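Local coordinates for YflH protein (Bacillus subtilis, PDB 3D0W), which is of unknown function but is an all-helical member of the DUF3243 family, found here as a pair of subunits, at residues S83-E87 with D88-H92; K33-L36 with K37-N41; I21-D24 with I25-D28. One frame throughout, in Å; residues are numbered along the deposited sequence.

Contact 1: residues S83-E87 with D88-H92; sequences SVADE and DEKEH
Asp86 and Glu89 exchange hydrogen bonds between side chain and backbone, the two halves of a capping box at the start of helix 87-101. In one half, Glu89 N donates to Asp86 OD1 at 2.9 Å, nearly straight at 168° and close to the line of the C-O bond. The other half runs from Asp86 N to Glu89 OE1, also 2.9 Å, and uses the anti lone pair of that oxygen. The Asp86 torsion that sets CG between its own N and carbonyl carbon (chi1 61°) turns the carboxylate toward the amide groups at the helix start, where Asp86 is the N-cap. Backbone bonds then take over: Lys90 N reaches Asp86 O at 3.0 Å, and Glu91 N reaches Glu87 O at 3.3 Å.

The box brings like charges together, since Asp86 OD2 lies 3.2 Å from Glu89 OE1 with the carboxylate planes 25° apart. Lys99 of the second subunit forms a salt bridge with Glu89 OE1 and probably offsets part of this repulsion.

Apolar contact is supplied by Ala85, whose CB rests 3.6 Å from Lys90 CG and 3.8 Å from Glu89 CB. Farther out, the ammonium end of Lys90 makes a cation-pi contact with Trp82.

The capping box thus occupies the tight connection between helix 73-84 and helix 87-101, while Leu96 of the second subunit packs on Val84, Ala85 and Glu89.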
loop_
_atom_site.group_PDB
_atom_site.type_symbol
_atom_site.label_atom_id
_atom_site.label_comp_id
_atom_site.label_asym_id
_atom_site.label_seq_id
_atom_site.Cartn_x
_atom_site.Cartn_y
_atom_site.Cartn_z
ATOM N N SER A 83 0.100 -7.537 7.309
ATOM C CA SER A 83 0.760 -8.410 8.272
ATOM C C SER A 83 1.465 -7.675 9.418
ATOM O O SER A 83 1.729 -8.272 10.458
ATOM C CB SER A 83 1.764 -9.328 7.557
ATOM O OG SER A 83 2.951 -8.627 7.226
ATOM N N VAL A 84 1.774 -6.393 9.240
ATOM C CA VAL A 84 2.445 -5.647 10.304
ATOM C C VAL A 84 1.546 -4.586 10.927
ATOM O O VAL A 84 1.982 -3.830 11.799
ATOM C CB VAL A 84 3.758 -4.966 9.799
ATOM C CG1 VAL A 84 4.806 -6.033 9.456
ATOM C CG2 VAL A 84 3.478 -4.097 8.568
ATOM N N ALA A 85 0.286 -4.544 10.497
ATOM C CA ALA A 85 -0.670 -3.554 11.001
ATOM C C ALA A 85 -1.398 -3.948 12.280
ATOM O O ALA A 85 -1.771 -5.109 12.447
ATOM C CB ALA A 85 -1.723 -3.236 9.910
ATOM N N ASP A 86 -1.602 -2.986 13.184
ATOM C CA ASP A 86 -2.358 -3.274 14.396
ATOM C C ASP A 86 -3.824 -3.046 14.020
ATOM O O ASP A 86 -4.111 -2.630 12.892
ATOM C CB ASP A 86 -1.922 -2.397 15.598
ATOM C CG ASP A 86 -2.106 -0.896 15.369
ATOM O OD1 ASP A 86 -3.150 -0.474 14.833
ATOM O OD2 ASP A 86 -1.199 -0.131 15.761
ATOM N N GLU A 87 -4.749 -3.300 14.941
ATOM C CA GLU A 87 -6.173 -3.170 14.632
ATOM C C GLU A 87 -6.611 -1.830 14.047
ATOM O O GLU A 87 -7.416 -1.798 13.106
ATOM C CB GLU A 87 -7.016 -3.499 15.864
ATOM C CG GLU A 87 -8.489 -3.716 15.545
ATOM C CD GLU A 87 -9.217 -4.447 16.662
ATOM O OE1 GLU A 87 -9.259 -3.911 17.790
ATOM O OE2 GLU A 87 -9.742 -5.557 16.414
ATOM N N ASP A 88 -6.097 -0.730 14.592
ATOM C CA ASP A 88 -6.451 0.594 14.081
ATOM C C ASP A 88 -5.887 0.805 12.681
ATOM O O ASP A 88 -6.571 1.333 11.805
ATOM C CB ASP A 88 -5.915 1.712 14.980
ATOM C CG ASP A 88 -6.654 1.817 16.292
ATOM O OD1 ASP A 88 -7.883 1.591 16.308
ATOM O OD2 ASP A 88 -6.008 2.148 17.313
ATOM N N GLU A 89 -4.635 0.406 12.476
ATOM C CA GLU A 89 -3.990 0.574 11.179
ATOM C C GLU A 89 -4.683 -0.228 10.079
ATOM O O GLU A 89 -4.686 0.182 8.917
ATOM C CB GLU A 89 -2.516 0.183 11.274
ATOM C CG GLU A 89 -1.702 1.105 12.197
ATOM C CD GLU A 89 -0.284 0.615 12.411
ATOM O OE1 GLU A 89 -0.116 -0.573 12.765
ATOM O OE2 GLU A 89 0.660 1.418 12.234
ATOM N N LYS A 90 -5.261 -1.369 10.442
ATOM C CA LYS A 90 -5.969 -2.200 9.480
ATOM C C LYS A 90 -7.255 -1.499 9.043
ATOM O O LYS A 90 -7.594 -1.495 7.861
ATOM C CB LYS A 90 -6.293 -3.570 10.089
ATOM C CG LYS A 90 -5.113 -4.543 10.086
ATOM C CD LYS A 90 -5.555 -5.965 10.441
ATOM C CE LYS A 90 -4.381 -6.938 10.342
ATOM N NZ LYS A 90 -4.773 -8.354 10.598
ATOM N N GLU A 91 -7.967 -0.905 9.998
ATOM C CA GLU A 91 -9.195 -0.195 9.685
ATOM C C GLU A 91 -8.883 1.007 8.800
ATOM O O GLU A 91 -9.589 1.260 7.825
ATOM C CB GLU A 91 -9.889 0.278 10.971
ATOM C CG GLU A 91 -10.094 -0.830 11.994
ATOM C CD GLU A 91 -10.857 -0.372 13.221
ATOM O OE1 GLU A 91 -10.451 0.638 13.840
ATOM O OE2 GLU A 91 -11.859 -1.028 13.572
ATOM N N HIS A 92 -7.824 1.743 9.135
ATOM C CA HIS A 92 -7.441 2.914 8.355
ATOM C C HIS A 92 -6.928 2.584 6.951
ATOM O O HIS A 92 -7.221 3.311 5.997
ATOM C CB HIS A 92 -6.403 3.745 9.116
ATOM C CG HIS A 92 -6.964 4.442 10.319
ATOM N ND1 HIS A 92 -6.210 5.271 11.119
ATOM C CD2 HIS A 92 -8.211 4.441 10.848
ATOM C CE1 HIS A 92 -6.967 5.754 12.090
ATOM N NE2 HIS A 92 -8.186 5.266 11.948
#

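Contact 2: residues K33-L36 with K37-N41; sequences KGYL and KKQVN
The side-chain amide of Gln39 lies over one face of the Tyr35 ring, its CD 3.8 Å above the plane and displaced toward the rim. Ring and amide planes are 31° apart, an inclined overlap that brings Gln39 OE1 to 3.4 Å from Tyr35 CE1. Gln39 folds back along the helix to get there: CG stands beside its own backbone N (chi1 -51°) and a second bend at chi2 swings the amide over the ring. Lys38 comes to the same ring obliquely, with NZ 4.0 Å from Tyr35 CD1, after a chain bent at three successive torsions. The phenol oxygen itself is hydrogen-bonded to Glu68, which probably helps fix the outer end of the ring.

The Tyr35-Gln39 pair is an i to i+4 side-chain contact on one regular turn of the long helix 23-48; Lys38 is at i+3. Beneath it run the alpha-helical backbone bonds, among them Gln39 N to Tyr35 O at 3.0 Å and Val40 N to Leu36 O at 3.0 Å.

Leu36 and Val40 belong to the buried side of the helix: Leu36 packs on Tyr63 of helix 56-65 and on Leu97 and Val101 of helix 87-101, and Val40 on Ser56 and Leu60. Lys33 and Lys37 bring their ammonium groups to 5.0 Å, NZ to NZ, and Lys33 NZ is hydrogen-bonded to Lys103 O.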
loop_
_atom_site.group_PDB
_atom_site.type_symbol
_atom_site.label_atom_id
_atom_site.label_comp_id
_atom_site.label_asym_id
_atom_site.label_seq_id
_atom_site.Cartn_x
_atom_site.Cartn_y
_atom_site.Cartn_z
ATOM N N LYS A 33 -7.276 -2.654 -9.373
ATOM C CA LYS A 33 -8.330 -1.774 -8.890
ATOM C C LYS A 33 -9.703 -2.354 -9.256
ATOM O O LYS A 33 -10.630 -2.344 -8.440
ATOM C CB LYS A 33 -8.139 -0.388 -9.511
ATOM C CG LYS A 33 -9.094 0.679 -9.044
ATOM C CD LYS A 33 -8.769 1.995 -9.735
ATOM C CE LYS A 33 -9.894 3.002 -9.582
ATOM N NZ LYS A 33 -9.537 4.308 -10.202
ATOM N N GLY A 34 -9.826 -2.877 -10.474
ATOM C CA GLY A 34 -11.088 -3.458 -10.903
ATOM C C GLY A 34 -11.478 -4.693 -10.106
ATOM O O GLY A 34 -12.662 -4.964 -9.898
ATOM N N TYR A 35 -10.478 -5.454 -9.670
ATOM C CA TYR A 35 -10.715 -6.656 -8.879
ATOM C C TYR A 35 -11.252 -6.264 -7.497
ATOM O O TYR A 35 -12.138 -6.926 -6.954
ATOM C CB TYR A 35 -9.409 -7.455 -8.749
ATOM C CG TYR A 35 -9.501 -8.682 -7.872
ATOM C CD1 TYR A 35 -10.392 -9.713 -8.170
ATOM C CD2 TYR A 35 -8.703 -8.809 -6.733
ATOM C CE1 TYR A 35 -10.486 -10.840 -7.358
ATOM C CE2 TYR A 35 -8.789 -9.928 -5.914
ATOM C CZ TYR A 35 -9.685 -10.943 -6.231
ATOM O OH TYR A 35 -9.787 -12.054 -5.418
ATOM N N LEU A 36 -10.719 -5.185 -6.930
ATOM C CA LEU A 36 -11.179 -4.724 -5.623
ATOM C C LEU A 36 -12.604 -4.214 -5.767
ATOM O O LEU A 36 -13.471 -4.500 -4.941
ATOM C CB LEU A 36 -10.276 -3.602 -5.092
ATOM C CG LEU A 36 -8.814 -3.978 -4.798
ATOM C CD1 LEU A 36 -8.098 -2.804 -4.138
ATOM C CD2 LEU A 36 -8.766 -5.186 -3.900
ATOM N N LYS A 37 -12.840 -3.450 -6.824
ATOM C CA LYS A 37 -14.166 -2.922 -7.080
ATOM C C LYS A 37 -15.144 -4.097 -7.226
ATOM O O LYS A 37 -16.305 -3.991 -6.835
ATOM C CB LYS A 37 -14.147 -2.054 -8.343
ATOM C CG LYS A 37 -15.386 -1.188 -8.516
ATOM C CD LYS A 37 -15.190 -0.128 -9.593
ATOM C CE LYS A 37 -14.098 0.865 -9.208
ATOM N NZ LYS A 37 -13.948 1.954 -10.212
ATOM N N LYS A 38 -14.668 -5.222 -7.768
ATOM C CA LYS A 38 -15.506 -6.417 -7.931
ATOM C C LYS A 38 -15.879 -6.971 -6.566
ATOM O O LYS A 38 -17.031 -7.353 -6.330
ATOM C CB LYS A 38 -14.780 -7.519 -8.717
ATOM C CG LYS A 38 -14.596 -7.240 -10.201
ATOM C CD LYS A 38 -14.986 -8.447 -11.068
ATOM C CE LYS A 38 -14.020 -9.624 -10.935
ATOM N NZ LYS A 38 -14.058 -10.291 -9.599
ATOM N N GLN A 39 -14.888 -7.022 -5.676
ATOM C CA GLN A 39 -15.081 -7.516 -4.315
ATOM C C GLN A 39 -16.166 -6.703 -3.624
ATOM O O GLN A 39 -17.065 -7.258 -2.996
ATOM C CB GLN A 39 -13.799 -7.368 -3.484
ATOM C CG GLN A 39 -12.522 -7.925 -4.085
ATOM C CD GLN A 39 -12.535 -9.427 -4.200
ATOM O OE1 GLN A 39 -12.994 -9.981 -5.196
ATOM N NE2 GLN A 39 -12.040 -10.102 -3.171
ATOM N N VAL A 40 -16.045 -5.380 -3.725
ATOM C CA VAL A 40 -16.985 -4.455 -3.096
ATOM C C VAL A 40 -18.411 -4.604 -3.615
ATOM O O VAL A 40 -19.337 -4.801 -2.835
ATOM C CB VAL A 40 -16.532 -2.986 -3.285
ATOM C CG1 VAL A 40 -17.588 -2.036 -2.735
ATOM C CG2 VAL A 40 -15.199 -2.760 -2.572
ATOM N N ASN A 41 -18.577 -4.511 -4.930
ATOM C CA ASN A 41 -19.897 -4.627 -5.543
ATOM C C ASN A 41 -20.601 -5.905 -5.130
ATOM O O ASN A 41 -21.748 -5.868 -4.703
ATOM C CB ASN A 41 -19.783 -4.560 -7.064
ATOM C CG ASN A 41 -19.527 -3.154 -7.560
ATOM O OD1 ASN A 41 -19.216 -2.945 -8.731
ATOM N ND2 ASN A 41 -19.669 -2.178 -6.673
#

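Contact 3: residues I21-D24 with I25-D28; sequences IKED and ILKD
Ile25 N and Leu26 N both reach the carbonyl oxygen of Lys22, the N-cap of helix 23-48, in weak hydrogen bonds. Ile25 N lies 2.9 Å from Lys22 O with a bent angle of 127°, and Leu26 N lies 3.3 Å from the same oxygen. Ile21 and Lys22 are still extended. One residue on, the regular helical pattern is established, with Lys27 N bonded to Glu23 O and Asp28 N to Asp24 O, both at 2.9 Å.

Across this first turn the methyl CG2 of Ile21 meets the branch point of Leu26, 3.4 Å from CG, a tight carbon contact in which the two side chains cross at about a right angle. The same methyl lies 3.9 Å from Ile25 CG2. With CG1 of Ile21 beside the backbone N (chi1 -60°), CG2 is left anti to that N, where it meets Leu26. An alanine in place of Leu26 would remove the branch point this methyl touches and would probably open a gap beside Ile21 and beside Met76 of the second subunit.

Met76 of that subunit packs on Ile25 and Leu26, and its Pro70 on Ile21. The first turn thus pairs two weak backbone bonds with apolar side-chain contact, consistent with an apolar patch at the subunit interface.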
loop_
_atom_site.group_PDB
_atom_site.type_symbol
_atom_site.label_atom_id
_atom_site.label_comp_id
_atom_site.label_asym_id
_atom_site.label_seq_id
_atom_site.Cartn_x
_atom_site.Cartn_y
_atom_site.Cartn_z
ATOM N N ILE A 21 5.228 6.391 -16.707
ATOM C CA ILE A 21 4.775 5.077 -16.248
ATOM C C ILE A 21 4.504 4.147 -17.425
ATOM O O ILE A 21 3.688 4.454 -18.293
ATOM C CB ILE A 21 3.474 5.174 -15.400
ATOM C CG1 ILE A 21 3.698 6.047 -14.161
ATOM C CG2 ILE A 21 3.035 3.782 -14.965
ATOM C CD1 ILE A 21 3.863 7.520 -14.462
ATOM N N LYS A 22 5.186 3.004 -17.448
ATOM C CA LYS A 22 5.004 2.049 -18.532
ATOM C C LYS A 22 3.577 1.526 -18.547
ATOM O O LYS A 22 3.009 1.190 -17.504
ATOM C CB LYS A 22 6.004 0.894 -18.405
ATOM C CG LYS A 22 7.452 1.366 -18.305
ATOM C CD LYS A 22 8.422 0.369 -18.917
ATOM C CE LYS A 22 8.474 0.487 -20.436
ATOM N NZ LYS A 22 9.090 1.771 -20.877
ATOM N N GLU A 23 3.006 1.466 -19.744
ATOM C CA GLU A 23 1.633 1.024 -19.944
ATOM C C GLU A 23 1.228 -0.246 -19.198
ATOM O O GLU A 23 0.111 -0.341 -18.701
ATOM C CB GLU A 23 1.362 0.850 -21.441
ATOM C CG GLU A 23 -0.116 0.804 -21.788
ATOM C CD GLU A 23 -0.860 2.036 -21.297
ATOM O OE1 GLU A 23 -0.445 3.163 -21.650
ATOM O OE2 GLU A 23 -1.859 1.876 -20.560
ATOM N N ASP A 24 2.121 -1.224 -19.113
ATOM C CA ASP A 24 1.788 -2.460 -18.419
ATOM C C ASP A 24 1.639 -2.264 -16.904
ATOM O O ASP A 24 0.801 -2.907 -16.273
ATOM C CB ASP A 24 2.839 -3.533 -18.718
ATOM C CG ASP A 24 4.231 -3.114 -18.306
ATOM O OD1 ASP A 24 4.667 -2.019 -18.725
ATOM O OD2 ASP A 24 4.889 -3.879 -17.567
ATOM N N ILE A 25 2.443 -1.378 -16.321
ATOM C CA ILE A 25 2.358 -1.129 -14.882
ATOM C C ILE A 25 1.007 -0.498 -14.565
ATOM O O ILE A 25 0.400 -0.793 -13.533
ATOM C CB ILE A 25 3.506 -0.209 -14.391
ATOM C CG1 ILE A 25 4.805 -1.012 -14.284
ATOM C CG2 ILE A 25 3.177 0.376 -13.014
ATOM C CD1 ILE A 25 5.243 -1.652 -15.575
ATOM N N LEU A 26 0.544 0.359 -15.470
ATOM C CA LEU A 26 -0.743 1.029 -15.331
ATOM C C LEU A 26 -1.874 0.025 -15.488
ATOM O O LEU A 26 -2.776 -0.052 -14.654
ATOM C CB LEU A 26 -0.898 2.110 -16.400
ATOM C CG LEU A 26 -0.132 3.420 -16.232
ATOM C CD1 LEU A 26 -0.260 4.258 -17.505
ATOM C CD2 LEU A 26 -0.680 4.176 -15.033
ATOM N N LYS A 27 -1.819 -0.743 -16.570
ATOM C CA LYS A 27 -2.844 -1.736 -16.850
ATOM C C LYS A 27 -2.991 -2.706 -15.682
ATOM O O LYS A 27 -4.108 -3.011 -15.255
ATOM C CB LYS A 27 -2.500 -2.496 -18.134
ATOM C CG LYS A 27 -3.707 -3.093 -18.829
ATOM C CD LYS A 27 -3.325 -3.752 -20.142
ATOM C CE LYS A 27 -4.551 -4.311 -20.849
ATOM N NZ LYS A 27 -4.191 -5.027 -22.107
ATOM N N ASP A 28 -1.865 -3.188 -15.165
ATOM C CA ASP A 28 -1.893 -4.109 -14.037
ATOM C C ASP A 28 -2.604 -3.449 -12.857
ATOM O O ASP A 28 -3.385 -4.091 -12.154
ATOM C CB ASP A 28 -0.471 -4.509 -13.628
ATOM C CG ASP A 28 0.007 -5.780 -14.314
ATOM O OD1 ASP A 28 -0.689 -6.270 -15.234
ATOM O OD2 ASP A 28 1.083 -6.285 -13.932
#

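In the fold
Contacts 3 and 2 follow one another on helix 23-48, the first at its start and the second near its middle; their centres are about 18 Å apart and their nearest atoms about 5 Å, without touching. Contact 1 lies much later in the chain, where helix 73-84 gives way to helix 87-101, on the opposite side of the chain's centre from contact 2 and about 21 Å from it between centres. Helix 87-101 links these two, starting in contact 1 and packing farther along against contact 2. Contacts 1 and 3, about 28 Å apart between centres, both meet the second subunit, whereas the segments of contact 2 touch no other chain of the assembly.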